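Local coordinates for universal stress protein A-like protein (Arabidopsis thaliana, PDB 2GM3) that binds AMP in a Rossmann-like universal stress protein fold, although its wider cellular role is not established, at residues 5-17 / 43-55. Residues are numbered along the deposited sequence; the frame is centred on the assembly and turned at random.
Sequences PTKVMVAVNASTI and TSDFKILLLHVQV. With AMP (adenosine monophosphate), chain G.
At the edge of the His52 imidazole lie Val12 O and Asn13 CA; the Phe46 ring receives Val8 CG2 at its edge, 3.7 Å from CD2, while Thr6 CB approaches it obliquely. With its CG anti to the backbone N (chi1 175°), His52 carries ND1 to Val12 O, donating a 2.9 Å bond only 5° out of the ring plane. A leucine here would probably leave Val12 O without this donor and the backbone at Val12 freer to shift. Upstream, strands 6-11 and 46-54, linked in a beta-alpha-beta crossover through helix 25-39, run parallel: Val8 N donates a hydrogen bond to Lys47 O, and Leu49 N one to Val8 O at 2.7 Å. Beta-branched residues suit such extended backbone: Val8 CB meets Ile48 CD1. On the other face, the flexible selenomethionine Met9 sends CE against Leu51 CD2 and packs on Ile116 and Val120 of helix 112-123. At the C-terminal ends of these strands Ala11 O accepts from AMP O2' at 2.6 Å, its small CB fits against adenine N3 (3.2 Å), and Val53 N and O grip N1 and N6. Backbone N-H and C=O groups thus recognise the adenine and a ribose hydroxyl, while apolar side chains secure the strands.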
ATOM      1  N   PRO A   5     -14.044 -10.114  -5.394  1.00 56.59           N
ATOM      2  CA  PRO A   5     -12.669 -10.093  -5.894  1.00 57.07           C
ATOM      3  C   PRO A   5     -12.089  -8.713  -5.713  1.00 57.16           C
ATOM      4  O   PRO A   5     -12.736  -7.712  -6.054  1.00 57.54           O
ATOM      5  CB  PRO A   5     -12.796 -10.458  -7.394  1.00 56.77           C
ATOM      6  CG  PRO A   5     -14.201 -10.281  -7.731  1.00 55.96           C
ATOM      7  CD  PRO A   5     -15.000 -10.461  -6.460  1.00 57.22           C
ATOM      8  N   THR A   6     -10.887  -8.661  -5.146  1.00 57.14           N
ATOM      9  CA  THR A   6     -10.291  -7.408  -4.760  1.00 57.06           C
ATOM     10  C   THR A   6      -9.733  -6.729  -5.988  1.00 57.69           C
ATOM     11  O   THR A   6      -8.944  -7.324  -6.737  1.00 57.81           O
ATOM     12  CB  THR A   6      -9.238  -7.636  -3.699  1.00 56.95           C
ATOM     13  OG1 THR A   6      -9.899  -7.983  -2.481  1.00 56.33           O
ATOM     14  CG2 THR A   6      -8.419  -6.391  -3.478  1.00 56.18           C
ATOM     15  N   LYS A   7     -10.158  -5.489  -6.216  1.00 58.16           N
ATOM     16  CA  LYS A   7      -9.653  -4.730  -7.378  1.00 59.04           C
ATOM     17  C   LYS A   7      -8.388  -4.006  -6.999  1.00 58.85           C
ATOM     18  O   LYS A   7      -8.383  -3.112  -6.167  1.00 59.59           O
ATOM     19  CB  LYS A   7     -10.685  -3.741  -7.950  1.00 58.95           C
ATOM     20  CG  LYS A   7     -12.054  -4.353  -8.343  1.00 59.17           C
ATOM     21  CD  LYS A   7     -13.085  -3.237  -8.514  1.00 60.60           C
ATOM     22  CE  LYS A   7     -14.454  -3.626  -7.927  1.00 64.18           C
ATOM     23  NZ  LYS A   7     -15.153  -2.448  -7.279  1.00 63.84           N
ATOM     24  N   VAL A   8      -7.305  -4.407  -7.629  1.00 58.84           N
ATOM     25  CA  VAL A   8      -6.018  -3.834  -7.387  1.00 58.86           C
ATOM     26  C   VAL A   8      -5.638  -2.956  -8.581  1.00 59.12           C
ATOM     27  O   VAL A   8      -5.338  -3.476  -9.665  1.00 58.99           O
ATOM     28  CB  VAL A   8      -4.992  -4.954  -7.244  1.00 58.65           C
ATOM     29  CG1 VAL A   8      -3.628  -4.392  -6.817  1.00 57.77           C
ATOM     30  CG2 VAL A   8      -5.491  -5.995  -6.264  1.00 58.79           C
HETATM   31  N   MSE A   9      -5.623  -1.633  -8.373  1.00 59.13           N
HETATM   32  CA  MSE A   9      -5.150  -0.714  -9.420  1.00 59.73           C
HETATM   33  C   MSE A   9      -3.638  -0.600  -9.359  1.00 58.42           C
HETATM   34  O   MSE A   9      -3.092  -0.359  -8.286  1.00 58.97           O
HETATM   35  CB  MSE A   9      -5.764   0.665  -9.261  1.00 59.55           C
HETATM   36  CG  MSE A   9      -5.450   1.544 -10.484  1.00 61.63           C
HETATM   37 SE   MSE A   9      -6.519   3.134 -10.554  1.00 64.50          SE
HETATM   38  CE  MSE A   9      -5.157   4.294 -10.420  1.00 61.90           C
ATOM     39  N   VAL A  10      -2.972  -0.794 -10.490  1.00 57.37           N
ATOM     40  CA  VAL A  10      -1.500  -0.794 -10.537  1.00 56.78           C
ATOM     41  C   VAL A  10      -1.086   0.253 -11.540  1.00 56.60           C
ATOM     42  O   VAL A  10      -1.435   0.152 -12.695  1.00 56.66           O
ATOM     43  CB  VAL A  10      -0.936  -2.150 -10.952  1.00 56.11           C
ATOM     44  CG1 VAL A  10       0.569  -2.093 -10.997  1.00 57.21           C
ATOM     45  CG2 VAL A  10      -1.378  -3.260  -9.989  1.00 55.79           C
ATOM     46  N   ALA A  11      -0.371   1.272 -11.081  1.00 56.24           N
ATOM     47  CA  ALA A  11       0.004   2.387 -11.897  1.00 55.79           C
ATOM     48  C   ALA A  11       1.337   2.023 -12.545  1.00 55.98           C
ATOM     49  O   ALA A  11       2.337   1.814 -11.847  1.00 55.87           O
ATOM     50  CB  ALA A  11       0.136   3.621 -11.021  1.00 55.58           C
ATOM     51  N   VAL A  12       1.359   1.945 -13.875  1.00 55.65           N
ATOM     52  CA  VAL A  12       2.547   1.478 -14.599  1.00 55.42           C
ATOM     53  C   VAL A  12       3.056   2.543 -15.553  1.00 55.87           C
ATOM     54  O   VAL A  12       2.276   3.276 -16.191  1.00 56.20           O
ATOM     55  CB  VAL A  12       2.299   0.138 -15.350  1.00 56.60           C
ATOM     56  CG1 VAL A  12       1.828  -0.979 -14.375  1.00 56.49           C
ATOM     57  CG2 VAL A  12       1.300   0.289 -16.456  1.00 55.18           C
ATOM     58  N   ASN A  13       4.375   2.657 -15.621  1.00 55.97           N
ATOM     59  CA  ASN A  13       4.999   3.604 -16.524  1.00 56.36           C
ATOM     60  C   ASN A  13       6.244   3.004 -17.187  1.00 56.55           C
ATOM     61  O   ASN A  13       6.700   1.906 -16.815  1.00 55.82           O
ATOM     62  CB  ASN A  13       5.342   4.880 -15.778  1.00 56.89           C
ATOM     63  CG  ASN A  13       6.367   4.655 -14.699  1.00 58.52           C
ATOM     64  OD1 ASN A  13       6.303   3.676 -13.924  1.00 61.46           O
ATOM     65  ND2 ASN A  13       7.322   5.558 -14.627  1.00 59.53           N
ATOM     66  N   ALA A  14       6.764   3.735 -18.172  1.00 57.02           N
ATOM     67  CA  ALA A  14       7.876   3.283 -18.981  1.00 58.13           C
ATOM     68  C   ALA A  14       9.199   3.617 -18.305  1.00 58.72           C
ATOM     69  O   ALA A  14       9.281   4.580 -17.586  1.00 59.06           O
ATOM     70  CB  ALA A  14       7.796   3.921 -20.382  1.00 57.50           C
ATOM     71  N   SER A  15      10.231   2.826 -18.549  1.00 59.83           N
ATOM     72  CA  SER A  15      11.547   3.132 -18.028  1.00 61.05           C
ATOM     73  C   SER A  15      12.183   4.228 -18.854  1.00 62.09           C
ATOM     74  O   SER A  15      11.928   4.320 -20.056  1.00 62.46           O
ATOM     75  CB  SER A  15      12.440   1.910 -18.063  1.00 60.84           C
ATOM     76  OG  SER A  15      13.786   2.325 -18.058  1.00 61.69           O
ATOM     77  N   THR A  16      13.014   5.052 -18.218  1.00 63.31           N
ATOM     78  CA  THR A  16      13.778   6.067 -18.958  1.00 64.68           C
ATOM     79  C   THR A  16      15.237   5.652 -19.190  1.00 65.32           C
ATOM     80  O   THR A  16      15.938   6.309 -19.953  1.00 65.45           O
ATOM     81  CB  THR A  16      13.709   7.483 -18.324  1.00 64.79           C
ATOM     82  OG1 THR A  16      14.322   7.457 -17.036  1.00 65.85           O
ATOM     83  CG2 THR A  16      12.257   7.949 -18.173  1.00 65.29           C
ATOM     84  N   ILE A  17      15.688   4.580 -18.536  1.00 66.34           N
ATOM     85  CA  ILE A  17      17.042   4.082 -18.725  1.00 67.45           C
ATOM     86  C   ILE A  17      17.034   2.788 -19.514  1.00 68.18           C
ATOM     87  O   ILE A  17      17.878   2.580 -20.395  1.00 68.20           O
ATOM     88  CB  ILE A  17      17.783   3.836 -17.397  1.00 67.89           C
ATOM     89  CG1 ILE A  17      16.802   3.394 -16.291  1.00 67.34           C
ATOM     90  CG2 ILE A  17      18.652   5.082 -17.018  1.00 69.00           C
ATOM     91  CD1 ILE A  17      17.262   2.176 -15.528  1.00 67.54           C
ATOM     92  N   THR A  43      -5.654 -16.539  -7.639  1.00 57.80           N
ATOM     93  CA  THR A  43      -5.751 -15.657  -8.786  1.00 58.35           C
ATOM     94  C   THR A  43      -7.171 -15.232  -9.114  1.00 58.79           C
ATOM     95  O   THR A  43      -7.369 -14.272  -9.854  1.00 59.39           O
ATOM     96  CB  THR A  43      -5.046 -16.273 -10.007  1.00 58.45           C
ATOM     97  OG1 THR A  43      -5.448 -17.635 -10.135  1.00 57.85           O
ATOM     98  CG2 THR A  43      -3.523 -16.244  -9.810  1.00 58.33           C
ATOM     99  N   SER A  44      -8.160 -15.927  -8.570  1.00 59.28           N
ATOM    100  CA  SER A  44      -9.545 -15.486  -8.744  1.00 59.65           C
ATOM    101  C   SER A  44     -10.043 -14.547  -7.645  1.00 59.79           C
ATOM    102  O   SER A  44     -11.141 -13.987  -7.759  1.00 60.21           O
ATOM    103  CB  SER A  44     -10.451 -16.675  -8.959  1.00 59.52           C
ATOM    104  OG  SER A  44     -10.084 -17.227 -10.204  1.00 60.76           O
ATOM    105  N   ASP A  45      -9.218 -14.345  -6.616  1.00 59.55           N
ATOM    106  CA  ASP A  45      -9.579 -13.482  -5.500  1.00 59.60           C
ATOM    107  C   ASP A  45      -9.199 -12.018  -5.764  1.00 59.12           C
ATOM    108  O   ASP A  45      -9.592 -11.123  -5.034  1.00 58.90           O
ATOM    109  CB  ASP A  45      -8.988 -14.048  -4.199  1.00 59.74           C
ATOM    110  CG  ASP A  45      -9.794 -15.246  -3.660  1.00 62.10           C
ATOM    111  OD1 ASP A  45     -10.597 -15.050  -2.712  1.00 65.73           O
ATOM    112  OD2 ASP A  45      -9.658 -16.388  -4.178  1.00 63.27           O
ATOM    113  N   PHE A  46      -8.455 -11.793  -6.841  1.00 58.93           N
ATOM    114  CA  PHE A  46      -7.975 -10.467  -7.214  1.00 58.93           C
ATOM    115  C   PHE A  46      -8.199 -10.163  -8.692  1.00 59.20           C
ATOM    116  O   PHE A  46      -8.138 -11.058  -9.532  1.00 59.57           O
ATOM    117  CB  PHE A  46      -6.480 -10.332  -6.867  1.00 58.48           C
ATOM    118  CG  PHE A  46      -6.206 -10.431  -5.397  1.00 58.09           C
ATOM    119  CD1 PHE A  46      -6.037 -11.673  -4.789  1.00 57.66           C
ATOM    120  CD2 PHE A  46      -6.171  -9.292  -4.617  1.00 55.67           C
ATOM    121  CE1 PHE A  46      -5.821 -11.765  -3.433  1.00 56.93           C
ATOM    122  CE2 PHE A  46      -5.963  -9.368  -3.270  1.00 57.25           C
ATOM    123  CZ  PHE A  46      -5.774 -10.605  -2.660  1.00 56.97           C
ATOM    124  N   LYS A  47      -8.427  -8.891  -8.991  1.00 59.27           N
ATOM    125  CA  LYS A  47      -8.489  -8.397 -10.354  1.00 59.30           C
ATOM    126  C   LYS A  47      -7.541  -7.195 -10.484  1.00 59.11           C
ATOM    127  O   LYS A  47      -7.585  -6.272  -9.688  1.00 59.17           O
ATOM    128  CB  LYS A  47      -9.936  -8.000 -10.685  1.00 59.26           C
ATOM    129  CG  LYS A  47     -10.107  -7.435 -12.076  1.00 61.19           C
ATOM    130  CD  LYS A  47     -11.550  -7.290 -12.484  1.00 63.89           C
ATOM    131  CE  LYS A  47     -11.622  -6.701 -13.887  1.00 64.98           C
ATOM    132  NZ  LYS A  47     -12.869  -7.136 -14.616  1.00 66.66           N
ATOM    133  N   ILE A  48      -6.675  -7.217 -11.477  1.00 58.90           N
ATOM    134  CA  ILE A  48      -5.684  -6.181 -11.615  1.00 58.83           C
ATOM    135  C   ILE A  48      -6.172  -5.133 -12.616  1.00 59.23           C
ATOM    136  O   ILE A  48      -6.604  -5.468 -13.732  1.00 59.22           O
ATOM    137  CB  ILE A  48      -4.380  -6.772 -12.064  1.00 58.44           C
ATOM    138  CG1 ILE A  48      -3.985  -7.919 -11.120  1.00 59.57           C
ATOM    139  CG2 ILE A  48      -3.311  -5.702 -12.169  1.00 58.38           C
ATOM    140  CD1 ILE A  48      -3.828  -7.591  -9.605  1.00 57.88           C
ATOM    141  N   LEU A  49      -6.144  -3.871 -12.200  1.00 58.72           N
ATOM    142  CA  LEU A  49      -6.538  -2.773 -13.073  1.00 58.47           C
ATOM    143  C   LEU A  49      -5.256  -1.985 -13.399  1.00 58.28           C
ATOM    144  O   LEU A  49      -4.693  -1.357 -12.540  1.00 58.84           O
ATOM    145  CB  LEU A  49      -7.612  -1.897 -12.405  1.00 57.71           C
ATOM    146  CG  LEU A  49      -8.833  -2.646 -11.914  1.00 57.82           C
ATOM    147  CD1 LEU A  49      -9.654  -1.770 -11.037  1.00 58.79           C
ATOM    148  CD2 LEU A  49      -9.687  -3.133 -13.073  1.00 58.98           C
ATOM    149  N   LEU A  50      -4.783  -2.093 -14.633  1.00 57.66           N
ATOM    150  CA  LEU A  50      -3.517  -1.511 -15.017  1.00 56.92           C
ATOM    151  C   LEU A  50      -3.740  -0.168 -15.653  1.00 56.64           C
ATOM    152  O   LEU A  50      -4.391  -0.074 -16.683  1.00 57.04           O
ATOM    153  CB  LEU A  50      -2.807  -2.417 -15.996  1.00 56.55           C
ATOM    154  CG  LEU A  50      -2.371  -3.791 -15.510  1.00 57.84           C
ATOM    155  CD1 LEU A  50      -2.268  -4.700 -16.669  1.00 56.24           C
ATOM    156  CD2 LEU A  50      -0.966  -3.661 -14.751  1.00 58.02           C
ATOM    157  N   LEU A  51      -3.228   0.882 -15.019  1.00 56.20           N
ATOM    158  CA  LEU A  51      -3.368   2.201 -15.571  1.00 55.41           C
ATOM    159  C   LEU A  51      -2.007   2.807 -15.941  1.00 55.62           C
ATOM    160  O   LEU A  51      -1.082   2.856 -15.110  1.00 55.56           O
ATOM    161  CB  LEU A  51      -4.116   3.087 -14.605  1.00 54.31           C
ATOM    162  CG  LEU A  51      -4.026   4.585 -14.879  1.00 54.72           C
ATOM    163  CD1 LEU A  51      -4.879   5.036 -16.053  1.00 52.05           C
ATOM    164  CD2 LEU A  51      -4.443   5.324 -13.612  1.00 55.25           C
ATOM    165  N   HIS A  52      -1.915   3.284 -17.187  1.00 55.01           N
ATOM    166  CA  HIS A  52      -0.778   4.080 -17.624  1.00 54.51           C
ATOM    167  C   HIS A  52      -1.223   5.481 -17.883  1.00 54.36           C
ATOM    168  O   HIS A  52      -2.192   5.718 -18.607  1.00 54.99           O
ATOM    169  CB  HIS A  52      -0.163   3.526 -18.906  1.00 54.14           C
ATOM    170  CG  HIS A  52       0.932   4.382 -19.443  1.00 54.34           C
ATOM    171  ND1 HIS A  52       2.140   4.534 -18.797  1.00 52.95           N
ATOM    172  CD2 HIS A  52       1.002   5.149 -20.559  1.00 54.13           C
ATOM    173  CE1 HIS A  52       2.915   5.345 -19.497  1.00 49.65           C
ATOM    174  NE2 HIS A  52       2.257   5.714 -20.582  1.00 53.41           N
ATOM    175  N   VAL A  53      -0.525   6.445 -17.306  1.00 54.45           N
ATOM    176  CA  VAL A  53      -0.827   7.822 -17.645  1.00 54.41           C
ATOM    177  C   VAL A  53       0.163   8.330 -18.681  1.00 54.79           C
ATOM    178  O   VAL A  53       1.358   8.288 -18.482  1.00 55.07           O
ATOM    179  CB  VAL A  53      -0.922   8.717 -16.410  1.00 53.61           C
ATOM    180  CG1 VAL A  53      -1.436  10.116 -16.771  1.00 51.49           C
ATOM    181  CG2 VAL A  53      -1.882   8.096 -15.448  1.00 53.87           C
ATOM    182  N   GLN A  54      -0.361   8.790 -19.795  1.00 55.10           N
ATOM    183  CA  GLN A  54       0.460   9.279 -20.907  1.00 55.96           C
ATOM    184  C   GLN A  54       0.552  10.818 -20.898  1.00 56.12           C
ATOM    185  O   GLN A  54      -0.443  11.518 -20.674  1.00 56.31           O
ATOM    186  CB  GLN A  54      -0.168   8.763 -22.200  1.00 55.62           C
ATOM    187  CG  GLN A  54       0.613   8.926 -23.447  1.00 56.88           C
ATOM    188  CD  GLN A  54      -0.302   9.113 -24.660  1.00 57.57           C
ATOM    189  OE1 GLN A  54      -1.323   8.426 -24.808  1.00 57.20           O
ATOM    190  NE2 GLN A  54       0.065  10.049 -25.530  1.00 56.81           N
ATOM    191  N   VAL A  55       1.758  11.321 -21.131  1.00 56.61           N
ATOM    192  CA  VAL A  55       2.066  12.768 -21.159  1.00 56.86           C
ATOM    193  C   VAL A  55       1.680  13.444 -22.455  1.00 56.92           C
ATOM    194  O   VAL A  55       0.946  12.903 -23.273  1.00 56.97           O
ATOM    195  CB  VAL A  55       3.564  12.958 -21.184  1.00 56.98           C
ATOM    196  CG1 VAL A  55       3.920  14.312 -21.867  1.00 56.73           C
ATOM    197  CG2 VAL A  55       4.161  12.770 -19.783  1.00 56.59           C
TER
HETATM  198  P   AMP G 176       7.850   7.922  -7.863  1.00 36.27           P
HETATM  199  O1P AMP G 176       7.688   8.887  -8.896  1.00 39.56           O
HETATM  200  O2P AMP G 176       9.177   7.261  -7.837  1.00 34.63           O
HETATM  201  O3P AMP G 176       7.419   8.289  -6.526  1.00 32.77           O
HETATM  202  O5' AMP G 176       6.877   6.699  -8.171  1.00 34.90           O
HETATM  203  C5' AMP G 176       7.073   5.916  -9.327  1.00 31.51           C
HETATM  204  C4' AMP G 176       5.773   5.191  -9.552  1.00 33.03           C
HETATM  205  O4' AMP G 176       4.694   6.113  -9.931  1.00 35.15           O
HETATM  206  C3' AMP G 176       5.849   4.195 -10.674  1.00 33.38           C
HETATM  207  O3' AMP G 176       6.418   2.965 -10.138  1.00 31.87           O
HETATM  208  C2' AMP G 176       4.375   4.021 -11.008  1.00 33.90           C
HETATM  209  O2' AMP G 176       3.809   3.076 -10.099  1.00 31.27           O
HETATM  210  C1' AMP G 176       3.793   5.409 -10.771  1.00 33.28           C
HETATM  211  N9  AMP G 176       3.877   6.174 -12.030  1.00 36.36           N
HETATM  212  C8  AMP G 176       4.831   7.056 -12.410  1.00 34.22           C
HETATM  213  N7  AMP G 176       4.535   7.528 -13.633  1.00 33.75           N
HETATM  214  C5  AMP G 176       3.374   6.980 -14.014  1.00 36.14           C
HETATM  215  C6  AMP G 176       2.552   7.080 -15.140  1.00 33.50           C
HETATM  216  N6  AMP G 176       2.840   7.853 -16.172  1.00 33.23           N
HETATM  217  N1  AMP G 176       1.441   6.354 -15.179  1.00 33.41           N
HETATM  218  C2  AMP G 176       1.081   5.545 -14.204  1.00 34.77           C
HETATM  219  N3  AMP G 176       1.820   5.418 -13.111  1.00 37.48           N
HETATM  220  C4  AMP G 176       2.962   6.122 -12.992  1.00 36.75           C